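Local coordinates for oxidoreductase, zinc-binding dehydrogenase family (Myxococcus xanthus, PDB 5K1S), which is a zinc-binding reductase of the medium-chain family involved in an alternative de novo route to isovaleryl coenzyme A, at residues A340-R345 with G353-V358. Sequence-based numbering, arbitrary orientation.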
# COMPACT_ATOMS: atom_id res chain seq x y z
N ALA A 340 -21.45 -31.29 -4.09
CA ALA A 340 -22.59 -30.41 -3.83
C ALA A 340 -22.77 -30.20 -2.33
O ALA A 340 -22.88 -29.06 -1.86
CB ALA A 340 -23.86 -31.00 -4.44
N LYS A 341 -22.78 -31.28 -1.55
CA LYS A 341 -22.89 -31.16 -0.11
C LYS A 341 -21.78 -30.28 0.46
O LYS A 341 -22.02 -29.47 1.36
CB LYS A 341 -22.86 -32.54 0.54
CG LYS A 341 -23.91 -33.50 0.02
CD LYS A 341 -23.96 -34.78 0.85
CE LYS A 341 -25.00 -35.76 0.31
NZ LYS A 341 -25.12 -36.96 1.18
N ALA A 342 -20.57 -30.43 -0.07
CA ALA A 342 -19.45 -29.63 0.42
C ALA A 342 -19.71 -28.14 0.25
O ALA A 342 -19.52 -27.35 1.18
CB ALA A 342 -18.16 -30.04 -0.29
N HIS A 343 -20.16 -27.74 -0.94
CA HIS A 343 -20.45 -26.33 -1.18
C HIS A 343 -21.57 -25.84 -0.28
O HIS A 343 -21.49 -24.74 0.28
CB HIS A 343 -20.82 -26.10 -2.65
CG HIS A 343 -19.65 -26.17 -3.57
ND1 HIS A 343 -19.58 -25.45 -4.74
CD2 HIS A 343 -18.50 -26.87 -3.50
CE1 HIS A 343 -18.44 -25.70 -5.35
NE2 HIS A 343 -17.76 -26.56 -4.61
N PHE A 344 -22.63 -26.63 -0.14
CA PHE A 344 -23.73 -26.24 0.74
C PHE A 344 -23.21 -25.95 2.15
O PHE A 344 -23.53 -24.92 2.74
CB PHE A 344 -24.79 -27.33 0.77
CG PHE A 344 -26.06 -26.92 1.46
CD1 PHE A 344 -26.17 -27.00 2.84
CD2 PHE A 344 -27.15 -26.46 0.73
CE1 PHE A 344 -27.34 -26.62 3.48
CE2 PHE A 344 -28.31 -26.08 1.37
CZ PHE A 344 -28.41 -26.16 2.74
N ARG A 345 -22.40 -26.87 2.69
CA ARG A 345 -21.79 -26.63 3.99
C ARG A 345 -20.99 -25.33 3.99
O ARG A 345 -21.13 -24.50 4.89
CB ARG A 345 -20.87 -27.80 4.36
CG ARG A 345 -21.59 -29.09 4.71
CD ARG A 345 -20.60 -30.17 5.12
NE ARG A 345 -19.79 -29.76 6.26
CZ ARG A 345 -18.77 -30.46 6.75
NH1 ARG A 345 -18.42 -31.62 6.20
NH2 ARG A 345 -18.09 -30.00 7.79
N GLY A 353 -13.07 -24.61 9.32
CA GLY A 353 -11.88 -25.29 8.87
C GLY A 353 -11.90 -25.43 7.37
O GLY A 353 -12.62 -24.72 6.68
N ARG A 354 -11.11 -26.37 6.87
CA ARG A 354 -10.97 -26.59 5.44
C ARG A 354 -11.60 -27.93 5.06
O ARG A 354 -11.38 -28.94 5.74
CB ARG A 354 -9.50 -26.56 5.02
CG ARG A 354 -8.99 -25.17 4.67
CD ARG A 354 -9.58 -24.68 3.35
NE ARG A 354 -9.16 -23.31 3.02
CZ ARG A 354 -9.83 -22.21 3.36
NH1 ARG A 354 -10.96 -22.29 4.06
NH2 ARG A 354 -9.36 -21.02 3.00
N LEU A 355 -12.37 -27.92 3.98
CA LEU A 355 -12.96 -29.13 3.42
C LEU A 355 -12.11 -29.64 2.27
O LEU A 355 -11.44 -28.87 1.58
CB LEU A 355 -14.39 -28.87 2.93
CG LEU A 355 -15.38 -28.41 4.00
CD1 LEU A 355 -16.68 -27.96 3.35
CD2 LEU A 355 -15.63 -29.52 5.01
N VAL A 356 -12.13 -30.96 2.07
CA VAL A 356 -11.31 -31.61 1.06
C VAL A 356 -12.16 -32.64 0.34
O VAL A 356 -12.88 -33.42 0.97
CB VAL A 356 -10.07 -32.28 1.69
CG1 VAL A 356 -9.26 -32.99 0.62
CG2 VAL A 356 -9.21 -31.24 2.40
N LEU A 357 -12.08 -32.65 -0.99
CA LEU A 357 -12.72 -33.67 -1.81
C LEU A 357 -11.70 -34.73 -2.20
O LEU A 357 -10.63 -34.40 -2.72
CB LEU A 357 -13.34 -33.05 -3.07
CG LEU A 357 -14.51 -32.08 -2.83
CD1 LEU A 357 -14.93 -31.43 -4.14
CD2 LEU A 357 -15.69 -32.80 -2.19
N VAL A 358 -12.03 -35.99 -1.93
CA VAL A 358 -11.15 -37.12 -2.20
C VAL A 358 -11.74 -37.89 -3.38
O VAL A 358 -12.80 -38.52 -3.23
CB VAL A 358 -11.00 -38.02 -0.97
CG1 VAL A 358 -10.03 -39.15 -1.26
CG2 VAL A 358 -10.54 -37.21 0.23
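The two methyl groups of L355 divide their contacts between A342 and R345 of the helix. CD1 rests 3.6 Å from the carbonyl O of A342 and 4.4 Å from A342 CB, while CD2 lies over one face of the R345 guanidinium, 3.5 Å above its plane and nearer the edge of the group than its centre. R345 sets out toward the strand, CG anti to its carbonyl carbon (chi1 -71°), then bends at chi3 (58°), which turns the flat group to meet this methyl; R345 also touches T331 and D332. Helix 339-347 and strand 354-358 belong to a beta-alpha-beta unit begun by strand 330-335, in which the returning strand pairs parallel to the first and antiparallel to strand 46-56 of the GroES-like catalytic domain. Two residues further along the strand, L357 points to the same side and brings CD2 to 4.2 Å from A342 CB, which thus faces both leucines. No hydrogen bond crosses between 340-345 and 353-358, and the packing is chiefly apolar. V56 touches L355, L357 and H343, the last hydrogen-bonded to R64 and Y138. The L355 side chain lies about 9 Å from that of C57, a ligand of one zinc ion.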